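Solute carrier family 15 member 1 (PDB 5A9D) cotransports protons and small peptides across the intestinal cell membrane, and is represented here by its extracellular domain, built of immunoglobulin-like lobes. Local coordinates at residues A[1-6]-A[39-44]; A[9-14]-A[73-78]; A[46-51]-A[59-64]; A[135-140]-A[154-159]. One frame throughout, in Å; residues are numbered along the deposited sequence.

Contact 1. Residues A[1-6]-A[39-44]; sequences GGNQVQ and TFDIDK
Gln4 has CG wedged between its backbone N and carbonyl carbon (chi1 77°), which lays the extended chain obliquely over the methyl of Thr39, with OE1 3.3 Å from Thr39 CG2. Asn3 has CG trans to N (chi1 169°), and its amide swings over to the following turn, where ND2 comes within 3.3 Å of Ile42 CG2. The terminal amide of Gln4 is also held from its own strand: Gln6 NE2 donates to Gln4 OE1 over 3.3 Å, in the plane of both groups, while Gln6 OE1 accepts from Arg70. In the immunoglobulin-like fold this is where strand 32-41, at one edge of a mixed sheet, pairs antiparallel with strand 4-11. Val5 and Phe40 form the hydrogen-bonded pair, with Val5 N 2.8 Å from Phe40 O and Phe40 N 2.9 Å from Val5 O. Ile42 N adds a longer bond of 3.2 Å to Asn3 O as the strand leaves the sheet. On the face of Val5 and Phe40, Val5 CG2 meets Ile42 CD1 at 3.6 Å, and the Phe40 ring stacks with Phe21.

Contact 2. Residues A[9-14]-A[73-78]; sequences VLNIGN and LLVWNP
Val75 O takes the shortest bond between these strands, from Ile12 N at 2.8 Å, with the donor almost in line with the carbonyl (C=O...N 178°). Leu10 contributes both its polar backbone atoms: its N donates to Leu73 O and its O accepts from Val75 N, each over 2.9 Å. This alternation is the ladder of a parallel pair, here strands 4-11 and 69-76 at the middle of a mixed sheet in the immunoglobulin-like fold. Just past the last bridge Asn11 closes an Asx turn, its OD1 accepting from Gly13 N at 3.1 Å, and Gly13 passes close against Trp76; Asn11 ND2 is spent on the carbonyls of Asn15 and Leu28. One further bond follows the turn, Asn14 N to Asn77 OD1, with the donor 47° out of the amide plane of Asn77.

Apolar groups cover both faces. Val9, Leu73 and Val75 point into the sandwich; Val9 CG1 meets Val75 CG2 at 3.9 Å, and Ile50 of the opposing sheet packs on Leu73 and Val75. On the other face Leu10 and Leu74 run side by side, their CD2 atoms 3.6 Å apart. The second subunit covers this side: its Val102 packs on Leu10, and its His124 packs on Leu74 and stacks on the Trp76 ring. Ile12 lies alongside the indole, with its CD1 4.0 Å from Trp76 CE3.

Contact 3. Residues A[46-51]-A[59-64]; sequences TSINIS and TTVAHD
Ile50 and Thr59 form an antiparallel hydrogen-bonded pair, Ile50 N to Thr59 O at 2.8 Å and Thr59 N to Ile50 O at 2.9 Å, and Val61 N continues the ladder to Ile48 O. This is a beta hairpin of the immunoglobulin-like fold whose second strand, 58-60, lies at the edge of its sheet. Farther from the hairpin loop the chains part, and water 1 bridges them, accepting from Ile48 N and donating to Val61 O, 2.6 Å away. His63, at the centre of an inverse gamma turn, reaches back across the widening gap: its NE2 donates to Thr46 O over 2.8 Å, but from well above the carbonyl plane and with a bent N-H...O angle of 140°. On the outer face Asn49 and Thr60 lie side by side, joined by a weak bond from Thr60 OG1 to Asn49 OD1. The inner face is apolar. Val61 CG2 sits trans to the carbonyl carbon (chi1 -178° for CG1), which brings it between the two isoleucines, where Tyr81 of the facing sheet also packs on Val61. Val61 CG2 meets Ile48 CG2 at 3.7 Å and, more tightly, Ile50 CD1 at 3.4 Å.

Contact 4. Residues A[135-140]-A[154-159]; sequences GEKQYT and FKSSNL
Ser156 OG is gripped from two directions: Lys137 N donates to it over 2.9 Å, and it donates in turn to Ser157 O, in the carbonyl plane and on a lone pair. With OG tucked between backbone N and carbonyl carbon (chi1 81°), the hydroxyl stands in for a main-chain acceptor next to the straight 2.7 Å bond from Ser156 N to Lys137 O. Tyr139 and Phe154 form the neighbouring hydrogen-bonded pair of this antiparallel beta hairpin. Their rings are nearly parallel but slid apart, and it is Phe154 CB that covers a face of Tyr139, 3.7 Å from the ring centroid, as a CH-pi contact. On the outer face Glu136 lays its carboxylate against the methylene chain of Lys155, with OE2 3.5 Å from Lys155 CD. The ammonium NZ stays 4.2 Å from Glu136 OE2, beyond a salt bridge, and water 2 instead links that oxygen to Ser156 O. In the immunoglobulin-like lobe strand 153-155 is the outermost of its sheet. Tyr139 points inward, its ring meeting Phe101 on strand 97-103 and touching Val179 on strand 177-184, while Leu159 packs on Ile99 and Tyr167 of that same facing sheet.

Overall arrangement
Contacts 1 to 3 build one immunoglobulin-like lobe and contact 4 belongs to the other, its nearest atoms about 13 Å from those of contact 1. Contacts 1 and 2 share strand 4-11: the first is an antiparallel edge pairing at the surface, rich in side-chain amides, the second a buried parallel pairing dominated by aliphatics and partly covered by the second subunit. Contact 3, in the facing sheet, meets contact 2 through Ile50, so the two close the sandwich core together. Contacts 3 and 4 are hairpins at equivalent places in sheets of the same strand order; both are partly buried, and a water links the segments in each, joined by a histidine in contact 3 and by a serine hydroxyl in contact 4.

Contact 1. Residues A[1-6]-A[39-44]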
loop_
_atom_site.group_PDB
_atom_site.type_symbol
_atom_site.label_atom_id
_atom_site.label_comp_id
_atom_site.label_asym_id
_atom_site.label_seq_id
_atom_site.Cartn_x
_atom_site.Cartn_y
_atom_site.Cartn_z
ATOM N N GLY A 1 -3.402 6.449 18.780
ATOM C CA GLY A 1 -2.610 5.295 18.370
ATOM C C GLY A 1 -2.382 5.206 16.868
ATOM O O GLY A 1 -3.326 5.393 16.096
ATOM N N GLY A 2 -1.139 4.959 16.419
ATOM C CA GLY A 2 0.055 4.715 17.236
ATOM C C GLY A 2 0.171 3.238 17.546
ATOM O O GLY A 2 0.902 2.518 16.872
ATOM N N ASN A 3 -0.676 2.769 18.479
ATOM C CA ASN A 3 -0.806 1.385 18.942
ATOM C C ASN A 3 -2.199 0.806 18.516
ATOM O O ASN A 3 -2.458 -0.402 18.709
ATOM C CB ASN A 3 -0.621 1.383 20.491
ATOM C CG ASN A 3 -0.949 0.120 21.271
ATOM O OD1 ASN A 3 -1.828 0.110 22.151
ATOM N ND2 ASN A 3 -0.183 -0.937 21.047
ATOM N N GLN A 4 -3.092 1.665 17.953
ATOM C CA GLN A 4 -4.440 1.206 17.589
ATOM C C GLN A 4 -4.563 0.772 16.111
ATOM O O GLN A 4 -3.920 1.325 15.212
ATOM C CB GLN A 4 -5.552 2.197 17.996
ATOM C CG GLN A 4 -5.719 3.434 17.104
ATOM C CD GLN A 4 -6.856 4.358 17.508
ATOM O OE1 GLN A 4 -7.689 4.771 16.678
ATOM N NE2 GLN A 4 -6.942 4.683 18.799
ATOM N N VAL A 5 -5.316 -0.289 15.911
ATOM C CA VAL A 5 -5.565 -0.899 14.613
ATOM C C VAL A 5 -7.039 -0.619 14.278
ATOM O O VAL A 5 -7.909 -0.820 15.130
ATOM C CB VAL A 5 -5.233 -2.420 14.691
ATOM C CG1 VAL A 5 -5.833 -3.199 13.519
ATOM C CG2 VAL A 5 -3.716 -2.631 14.743
ATOM N N GLN A 6 -7.305 -0.055 13.090
ATOM C CA GLN A 6 -8.683 0.211 12.673
ATOM C C GLN A 6 -9.054 -0.804 11.604
ATOM O O GLN A 6 -8.278 -1.049 10.671
ATOM C CB GLN A 6 -8.872 1.643 12.185
ATOM C CG GLN A 6 -8.981 2.690 13.315
ATOM C CD GLN A 6 -9.112 4.114 12.795
ATOM O OE1 GLN A 6 -9.589 4.352 11.695
ATOM N NE2 GLN A 6 -8.670 5.113 13.553
ATOM N N THR A 39 -12.011 0.048 16.263
ATOM C CA THR A 39 -10.667 0.295 16.781
ATOM C C THR A 39 -10.259 -0.723 17.851
ATOM O O THR A 39 -11.056 -1.031 18.725
ATOM C CB THR A 39 -10.606 1.733 17.310
ATOM O OG1 THR A 39 -11.010 2.637 16.281
ATOM C CG2 THR A 39 -9.234 2.110 17.790
ATOM N N PHE A 40 -9.016 -1.214 17.808
ATOM C CA PHE A 40 -8.489 -2.200 18.775
ATOM C C PHE A 40 -7.071 -1.893 19.145
ATOM O O PHE A 40 -6.339 -1.350 18.316
ATOM C CB PHE A 40 -8.492 -3.610 18.138
ATOM C CG PHE A 40 -9.829 -4.070 17.597
ATOM C CD1 PHE A 40 -10.738 -4.733 18.420
ATOM C CD2 PHE A 40 -10.178 -3.841 16.267
ATOM C CE1 PHE A 40 -11.971 -5.162 17.924
ATOM C CE2 PHE A 40 -11.429 -4.255 15.770
ATOM C CZ PHE A 40 -12.319 -4.905 16.607
ATOM N N ASP A 41 -6.643 -2.302 20.355
ATOM C CA ASP A 41 -5.239 -2.224 20.769
ATOM C C ASP A 41 -4.643 -3.501 20.191
ATOM O O ASP A 41 -5.233 -4.582 20.385
ATOM C CB ASP A 41 -5.098 -2.229 22.300
ATOM C CG ASP A 41 -5.638 -0.989 22.983
ATOM O OD1 ASP A 41 -5.369 0.135 22.482
ATOM O OD2 ASP A 41 -6.275 -1.132 24.045
ATOM N N ILE A 42 -3.521 -3.373 19.440
ATOM C CA ILE A 42 -2.833 -4.467 18.750
ATOM C C ILE A 42 -2.590 -5.690 19.672
ATOM O O ILE A 42 -2.803 -6.820 19.233
ATOM C CB ILE A 42 -1.527 -3.998 18.009
ATOM C CG1 ILE A 42 -0.950 -5.090 17.080
ATOM C CG2 ILE A 42 -0.423 -3.473 18.953
ATOM C CD1 ILE A 42 -1.618 -5.309 15.822
ATOM N N ASP A 43 -2.173 -5.455 20.936
ATOM C CA ASP A 43 -1.884 -6.503 21.924
ATOM C C ASP A 43 -3.142 -7.269 22.337
ATOM O O ASP A 43 -3.029 -8.412 22.782
ATOM C CB ASP A 43 -1.193 -5.909 23.176
ATOM C CG ASP A 43 -2.135 -5.209 24.147
ATOM O OD1 ASP A 43 -2.609 -4.099 23.817
ATOM O OD2 ASP A 43 -2.418 -5.790 25.229
ATOM N N LYS A 44 -4.326 -6.624 22.219
ATOM C CA LYS A 44 -5.637 -7.188 22.577
ATOM C C LYS A 44 -6.300 -7.872 21.393
ATOM O O LYS A 44 -7.324 -8.509 21.568
ATOM C CB LYS A 44 -6.557 -6.118 23.197
ATOM C CG LYS A 44 -6.103 -5.661 24.584
ATOM C CD LYS A 44 -6.950 -4.510 25.102
ATOM C CE LYS A 44 -6.494 -4.063 26.469
ATOM N NZ LYS A 44 -7.271 -2.895 26.960
#

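Contact 2. Residues A[9-14]-A[73-78]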
loop_
_atom_site.group_PDB
_atom_site.type_symbol
_atom_site.label_atom_id
_atom_site.label_comp_id
_atom_site.label_asym_id
_atom_site.label_seq_id
_atom_site.Cartn_x
_atom_site.Cartn_y
_atom_site.Cartn_z
ATOM N N VAL A 9 -15.186 -4.135 8.083
ATOM C CA VAL A 9 -15.451 -5.439 7.449
ATOM C C VAL A 9 -16.364 -5.206 6.253
ATOM O O VAL A 9 -17.335 -4.479 6.374
ATOM C CB VAL A 9 -16.059 -6.474 8.424
ATOM C CG1 VAL A 9 -16.216 -7.860 7.749
ATOM C CG2 VAL A 9 -15.227 -6.577 9.702
ATOM N N LEU A 10 -16.038 -5.809 5.100
ATOM C CA LEU A 10 -16.870 -5.726 3.917
ATOM C C LEU A 10 -17.120 -7.155 3.441
ATOM O O LEU A 10 -16.196 -7.888 3.077
ATOM C CB LEU A 10 -16.217 -4.813 2.829
ATOM C CG LEU A 10 -16.762 -4.856 1.380
ATOM C CD1 LEU A 10 -18.222 -4.407 1.293
ATOM C CD2 LEU A 10 -15.932 -3.972 0.447
ATOM N N ASN A 11 -18.377 -7.554 3.507
ATOM C CA ASN A 11 -18.851 -8.855 3.082
ATOM C C ASN A 11 -19.177 -8.785 1.602
ATOM O O ASN A 11 -20.178 -8.177 1.218
ATOM C CB ASN A 11 -20.080 -9.251 3.902
ATOM C CG ASN A 11 -20.576 -10.636 3.589
ATOM O OD1 ASN A 11 -20.108 -11.289 2.671
ATOM N ND2 ASN A 11 -21.550 -11.102 4.334
ATOM N N ILE A 12 -18.340 -9.428 0.778
ATOM C CA ILE A 12 -18.468 -9.463 -0.680
ATOM C C ILE A 12 -18.924 -10.840 -1.199
ATOM O O ILE A 12 -18.852 -11.091 -2.403
ATOM C CB ILE A 12 -17.178 -8.957 -1.384
ATOM C CG1 ILE A 12 -15.936 -9.826 -1.051
ATOM C CG2 ILE A 12 -16.935 -7.498 -1.057
ATOM C CD1 ILE A 12 -14.692 -9.497 -1.898
ATOM N N GLY A 13 -19.395 -11.701 -0.293
ATOM C CA GLY A 13 -19.919 -13.026 -0.638
ATOM C C GLY A 13 -21.419 -12.978 -0.869
ATOM O O GLY A 13 -21.982 -11.892 -0.986
ATOM N N ASN A 14 -22.084 -14.134 -0.927
ATOM C CA ASN A 14 -23.530 -14.232 -1.180
ATOM C C ASN A 14 -24.376 -14.658 0.058
ATOM O O ASN A 14 -25.529 -15.050 -0.089
ATOM C CB ASN A 14 -23.801 -15.171 -2.371
ATOM C CG ASN A 14 -23.305 -16.585 -2.170
ATOM O OD1 ASN A 14 -23.035 -17.036 -1.042
ATOM N ND2 ASN A 14 -23.170 -17.323 -3.273
ATOM N N LEU A 73 -11.196 -5.584 6.038
ATOM C CA LEU A 73 -11.224 -7.021 6.065
ATOM C C LEU A 73 -12.311 -7.464 5.071
ATOM O O LEU A 73 -13.523 -7.329 5.340
ATOM C CB LEU A 73 -11.479 -7.567 7.489
ATOM C CG LEU A 73 -11.590 -9.118 7.632
ATOM C CD1 LEU A 73 -10.269 -9.842 7.262
ATOM C CD2 LEU A 73 -12.025 -9.507 9.043
ATOM N N LEU A 74 -11.882 -7.945 3.897
ATOM C CA LEU A 74 -12.825 -8.442 2.900
ATOM C C LEU A 74 -13.160 -9.862 3.312
ATOM O O LEU A 74 -12.245 -10.599 3.653
ATOM C CB LEU A 74 -12.217 -8.467 1.482
ATOM C CG LEU A 74 -11.890 -7.144 0.796
ATOM C CD1 LEU A 74 -11.222 -7.413 -0.537
ATOM C CD2 LEU A 74 -13.154 -6.325 0.536
ATOM N N VAL A 75 -14.466 -10.222 3.370
ATOM C CA VAL A 75 -14.910 -11.585 3.716
ATOM C C VAL A 75 -15.880 -12.099 2.630
ATOM O O VAL A 75 -16.657 -11.309 2.071
ATOM C CB VAL A 75 -15.489 -11.741 5.163
ATOM C CG1 VAL A 75 -14.440 -11.396 6.230
ATOM C CG2 VAL A 75 -16.758 -10.899 5.376
ATOM N N TRP A 76 -15.832 -13.398 2.326
ATOM C CA TRP A 76 -16.718 -14.037 1.347
ATOM C C TRP A 76 -16.864 -15.526 1.655
ATOM O O TRP A 76 -16.078 -16.075 2.427
ATOM C CB TRP A 76 -16.315 -13.758 -0.126
ATOM C CG TRP A 76 -14.988 -14.311 -0.559
ATOM C CD1 TRP A 76 -14.777 -15.433 -1.305
ATOM C CD2 TRP A 76 -13.695 -13.701 -0.378
ATOM N NE1 TRP A 76 -13.440 -15.572 -1.584
ATOM C CE2 TRP A 76 -12.747 -14.540 -0.999
ATOM C CE3 TRP A 76 -13.244 -12.540 0.284
ATOM C CZ2 TRP A 76 -11.374 -14.281 -0.960
ATOM C CZ3 TRP A 76 -11.891 -12.265 0.306
ATOM C CH2 TRP A 76 -10.964 -13.140 -0.295
ATOM N N ASN A 77 -17.908 -16.144 1.127
ATOM C CA ASN A 77 -18.215 -17.559 1.343
ATOM C C ASN A 77 -17.273 -18.496 0.548
ATOM O O ASN A 77 -16.973 -18.181 -0.612
ATOM C CB ASN A 77 -19.686 -17.820 0.997
ATOM C CG ASN A 77 -20.025 -17.620 -0.466
ATOM O OD1 ASN A 77 -20.017 -16.497 -0.991
ATOM N ND2 ASN A 77 -20.330 -18.716 -1.159
ATOM N N PRO A 78 -16.767 -19.634 1.109
ATOM C CA PRO A 78 -16.982 -20.208 2.451
ATOM C C PRO A 78 -15.856 -19.878 3.449
ATOM O O PRO A 78 -14.837 -20.566 3.478
ATOM C CB PRO A 78 -17.028 -21.715 2.160
ATOM C CG PRO A 78 -16.231 -21.905 0.857
ATOM C CD PRO A 78 -15.902 -20.528 0.318
#

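Contact 3. Residues A[46-51]-A[59-64]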
loop_
_atom_site.group_PDB
_atom_site.type_symbol
_atom_site.label_atom_id
_atom_site.label_comp_id
_atom_site.label_asym_id
_atom_site.label_seq_id
_atom_site.Cartn_x
_atom_site.Cartn_y
_atom_site.Cartn_z
ATOM N N THR A 46 -5.840 -10.615 19.851
ATOM C CA THR A 46 -5.300 -11.965 20.094
ATOM C C THR A 46 -5.545 -12.905 18.916
ATOM O O THR A 46 -4.616 -13.594 18.481
ATOM C CB THR A 46 -5.853 -12.504 21.432
ATOM O OG1 THR A 46 -5.533 -11.568 22.459
ATOM C CG2 THR A 46 -5.290 -13.873 21.805
ATOM N N SER A 47 -6.800 -12.952 18.428
ATOM C CA SER A 47 -7.225 -13.753 17.283
ATOM C C SER A 47 -8.510 -13.181 16.695
ATOM O O SER A 47 -9.239 -12.459 17.381
ATOM C CB SER A 47 -7.396 -15.225 17.657
ATOM O OG SER A 47 -8.605 -15.463 18.358
ATOM N N ILE A 48 -8.763 -13.475 15.419
ATOM C CA ILE A 48 -9.963 -13.059 14.710
ATOM C C ILE A 48 -10.466 -14.282 13.977
ATOM O O ILE A 48 -9.719 -14.869 13.195
ATOM C CB ILE A 48 -9.719 -11.840 13.764
ATOM C CG1 ILE A 48 -9.224 -10.601 14.549
ATOM C CG2 ILE A 48 -11.006 -11.496 12.985
ATOM C CD1 ILE A 48 -8.654 -9.464 13.668
ATOM N N ASN A 49 -11.712 -14.682 14.247
ATOM C CA ASN A 49 -12.348 -15.840 13.620
ATOM C C ASN A 49 -13.447 -15.361 12.711
ATOM O O ASN A 49 -14.126 -14.390 13.024
ATOM C CB ASN A 49 -12.922 -16.817 14.669
ATOM C CG ASN A 49 -11.958 -17.169 15.763
ATOM O OD1 ASN A 49 -10.847 -17.671 15.525
ATOM N ND2 ASN A 49 -12.353 -16.873 16.992
ATOM N N ILE A 50 -13.623 -16.042 11.584
ATOM C CA ILE A 50 -14.630 -15.727 10.576
ATOM C C ILE A 50 -15.436 -16.978 10.323
ATOM O O ILE A 50 -14.876 -18.068 10.157
ATOM C CB ILE A 50 -13.962 -15.198 9.278
ATOM C CG1 ILE A 50 -13.154 -13.905 9.534
ATOM C CG2 ILE A 50 -14.980 -15.005 8.156
ATOM C CD1 ILE A 50 -12.176 -13.594 8.443
ATOM N N SER A 51 -16.759 -16.825 10.307
ATOM C CA SER A 51 -17.679 -17.919 10.042
ATOM C C SER A 51 -18.780 -17.493 9.075
ATOM O O SER A 51 -18.988 -16.294 8.859
ATOM C CB SER A 51 -18.258 -18.453 11.348
ATOM O OG SER A 51 -19.075 -17.514 12.030
ATOM N N THR A 59 -12.741 -19.999 10.191
ATOM C CA THR A 59 -11.393 -19.659 9.741
ATOM C C THR A 59 -10.772 -18.599 10.647
ATOM O O THR A 59 -11.408 -17.577 10.921
ATOM C CB THR A 59 -11.466 -19.236 8.255
ATOM O OG1 THR A 59 -11.834 -20.373 7.480
ATOM C CG2 THR A 59 -10.166 -18.621 7.716
ATOM N N THR A 60 -9.517 -18.817 11.062
ATOM C CA THR A 60 -8.747 -17.877 11.882
ATOM C C THR A 60 -7.907 -16.990 10.954
ATOM O O THR A 60 -7.269 -17.495 10.029
ATOM C CB THR A 60 -7.893 -18.626 12.944
ATOM O OG1 THR A 60 -8.735 -19.525 13.667
ATOM C CG2 THR A 60 -7.231 -17.672 13.948
ATOM N N VAL A 61 -7.884 -15.680 11.223
ATOM C CA VAL A 61 -7.176 -14.667 10.436
ATOM C C VAL A 61 -5.685 -14.593 10.755
ATOM O O VAL A 61 -5.316 -14.535 11.926
ATOM C CB VAL A 61 -7.877 -13.293 10.594
ATOM C CG1 VAL A 61 -7.209 -12.209 9.754
ATOM C CG2 VAL A 61 -9.346 -13.410 10.236
ATOM N N ALA A 62 -4.836 -14.575 9.700
ATOM C CA ALA A 62 -3.373 -14.442 9.771
ATOM C C ALA A 62 -3.098 -13.012 10.197
ATOM O O ALA A 62 -3.512 -12.092 9.490
ATOM C CB ALA A 62 -2.758 -14.703 8.404
ATOM N N HIS A 63 -2.478 -12.825 11.381
ATOM C CA HIS A 63 -2.238 -11.515 12.000
ATOM C C HIS A 63 -1.335 -10.574 11.178
ATOM O O HIS A 63 -0.155 -10.332 11.473
ATOM C CB HIS A 63 -1.756 -11.650 13.454
ATOM C CG HIS A 63 -2.887 -11.906 14.400
ATOM N ND1 HIS A 63 -4.013 -11.078 14.429
ATOM C CD2 HIS A 63 -3.062 -12.913 15.287
ATOM C CE1 HIS A 63 -4.819 -11.606 15.334
ATOM N NE2 HIS A 63 -4.289 -12.709 15.880
ATOM N N ASP A 64 -1.962 -10.005 10.165
ATOM C CA ASP A 64 -1.365 -9.041 9.280
ATOM C C ASP A 64 -2.108 -7.707 9.458
ATOM O O ASP A 64 -2.790 -7.233 8.544
ATOM C CB ASP A 64 -1.266 -9.564 7.819
ATOM C CG ASP A 64 -2.516 -9.534 6.958
ATOM O OD1 ASP A 64 -3.332 -10.474 7.066
ATOM O OD2 ASP A 64 -2.610 -8.642 6.085
HETATM O O HOH W 1 -6.025 -14.416 14.472
#

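Contact 4. Residues A[135-140]-A[154-159]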
loop_
_atom_site.group_PDB
_atom_site.type_symbol
_atom_site.label_atom_id
_atom_site.label_comp_id
_atom_site.label_asym_id
_atom_site.label_seq_id
_atom_site.Cartn_x
_atom_site.Cartn_y
_atom_site.Cartn_z
ATOM N N GLY A 135 11.755 18.516 14.191
ATOM C CA GLY A 135 12.815 18.459 15.182
ATOM C C GLY A 135 13.448 17.104 15.313
ATOM O O GLY A 135 12.908 16.119 14.805
ATOM N N GLU A 136 14.625 17.051 15.968
ATOM C CA GLU A 136 15.368 15.790 16.202
ATOM C C GLU A 136 14.463 14.820 17.017
ATOM O O GLU A 136 13.855 15.224 18.000
ATOM C CB GLU A 136 16.678 16.114 16.948
ATOM C CG GLU A 136 17.515 14.939 17.414
ATOM C CD GLU A 136 18.718 15.336 18.246
ATOM O OE1 GLU A 136 18.532 15.693 19.432
ATOM O OE2 GLU A 136 19.855 15.242 17.727
ATOM N N LYS A 137 14.327 13.576 16.566
ATOM C CA LYS A 137 13.502 12.568 17.242
ATOM C C LYS A 137 14.407 11.426 17.663
ATOM O O LYS A 137 15.249 10.976 16.870
ATOM C CB LYS A 137 12.394 11.983 16.299
ATOM C CG LYS A 137 11.385 12.984 15.726
ATOM C CD LYS A 137 10.504 13.593 16.796
ATOM C CE LYS A 137 10.246 15.039 16.482
ATOM N NZ LYS A 137 9.562 15.740 17.584
ATOM N N GLN A 138 14.207 10.930 18.886
ATOM C CA GLN A 138 14.937 9.764 19.362
ATOM C C GLN A 138 14.184 8.520 18.865
ATOM O O GLN A 138 12.966 8.534 18.782
ATOM C CB GLN A 138 15.004 9.742 20.891
ATOM C CG GLN A 138 16.014 10.710 21.479
ATOM C CD GLN A 138 16.794 10.033 22.564
ATOM O OE1 GLN A 138 16.370 10.000 23.731
ATOM N NE2 GLN A 138 17.918 9.418 22.185
ATOM N N TYR A 139 14.899 7.450 18.534
ATOM C CA TYR A 139 14.261 6.201 18.136
ATOM C C TYR A 139 15.105 4.986 18.477
ATOM O O TYR A 139 16.312 5.103 18.730
ATOM C CB TYR A 139 13.823 6.200 16.657
ATOM C CG TYR A 139 14.929 6.248 15.632
ATOM C CD1 TYR A 139 15.491 7.461 15.235
ATOM C CD2 TYR A 139 15.357 5.092 14.991
ATOM C CE1 TYR A 139 16.467 7.512 14.241
ATOM C CE2 TYR A 139 16.341 5.129 14.016
ATOM C CZ TYR A 139 16.887 6.337 13.638
ATOM O OH TYR A 139 17.819 6.329 12.649
ATOM N N THR A 140 14.462 3.820 18.539
ATOM C CA THR A 140 15.189 2.608 18.842
ATOM C C THR A 140 15.017 1.626 17.752
ATOM O O THR A 140 13.970 1.580 17.131
ATOM C CB THR A 140 14.768 1.967 20.190
ATOM O OG1 THR A 140 13.469 1.393 20.043
ATOM C CG2 THR A 140 14.826 2.931 21.365
ATOM N N PHE A 154 19.025 5.672 18.718
ATOM C CA PHE A 154 19.429 6.516 17.601
ATOM C C PHE A 154 18.686 7.816 17.655
ATOM O O PHE A 154 17.732 7.947 18.410
ATOM C CB PHE A 154 19.155 5.798 16.256
ATOM C CG PHE A 154 19.906 4.502 16.081
ATOM C CD1 PHE A 154 19.368 3.305 16.533
ATOM C CD2 PHE A 154 21.168 4.483 15.489
ATOM C CE1 PHE A 154 20.083 2.111 16.403
ATOM C CE2 PHE A 154 21.877 3.290 15.366
ATOM C CZ PHE A 154 21.323 2.111 15.813
ATOM N N LYS A 155 19.121 8.777 16.849
ATOM C CA LYS A 155 18.497 10.089 16.766
ATOM C C LYS A 155 18.354 10.471 15.300
ATOM O O LYS A 155 19.292 10.311 14.517
ATOM C CB LYS A 155 19.337 11.155 17.513
ATOM C CG LYS A 155 19.113 11.168 19.018
ATOM C CD LYS A 155 19.855 12.323 19.707
ATOM C CE LYS A 155 21.287 12.010 20.064
ATOM N NZ LYS A 155 21.979 13.189 20.663
ATOM N N SER A 156 17.186 11.001 14.939
ATOM C CA SER A 156 16.951 11.487 13.586
ATOM C C SER A 156 17.652 12.828 13.472
ATOM O O SER A 156 17.995 13.424 14.500
ATOM C CB SER A 156 15.457 11.650 13.334
ATOM O OG SER A 156 14.956 12.870 13.856
ATOM N N SER A 157 17.859 13.330 12.240
ATOM C CA SER A 157 18.430 14.655 12.104
ATOM C C SER A 157 17.326 15.707 12.416
ATOM O O SER A 157 16.183 15.338 12.734
ATOM C CB SER A 157 19.016 14.852 10.712
ATOM O OG SER A 157 18.005 14.787 9.723
ATOM N N ASN A 158 17.665 16.999 12.318
ATOM C CA ASN A 158 16.710 18.066 12.549
ATOM C C ASN A 158 15.717 18.156 11.400
ATOM O O ASN A 158 15.900 18.950 10.475
ATOM C CB ASN A 158 17.406 19.409 12.799
ATOM C CG ASN A 158 16.479 20.520 13.278
ATOM O OD1 ASN A 158 16.922 21.624 13.603
ATOM N ND2 ASN A 158 15.180 20.273 13.334
ATOM N N LEU A 159 14.658 17.351 11.506
ATOM C CA LEU A 159 13.516 17.218 10.610
ATOM C C LEU A 159 12.993 18.596 10.204
ATOM O O LEU A 159 12.552 19.364 11.077
ATOM C CB LEU A 159 12.396 16.502 11.399
ATOM C CG LEU A 159 12.110 15.004 11.182
ATOM C CD1 LEU A 159 13.392 14.168 11.119
ATOM C CD2 LEU A 159 11.154 14.490 12.247
HETATM O O HOH W 2 20.605 14.388 15.258
HETATM O O HOH W 3 19.121 8.655 12.177
#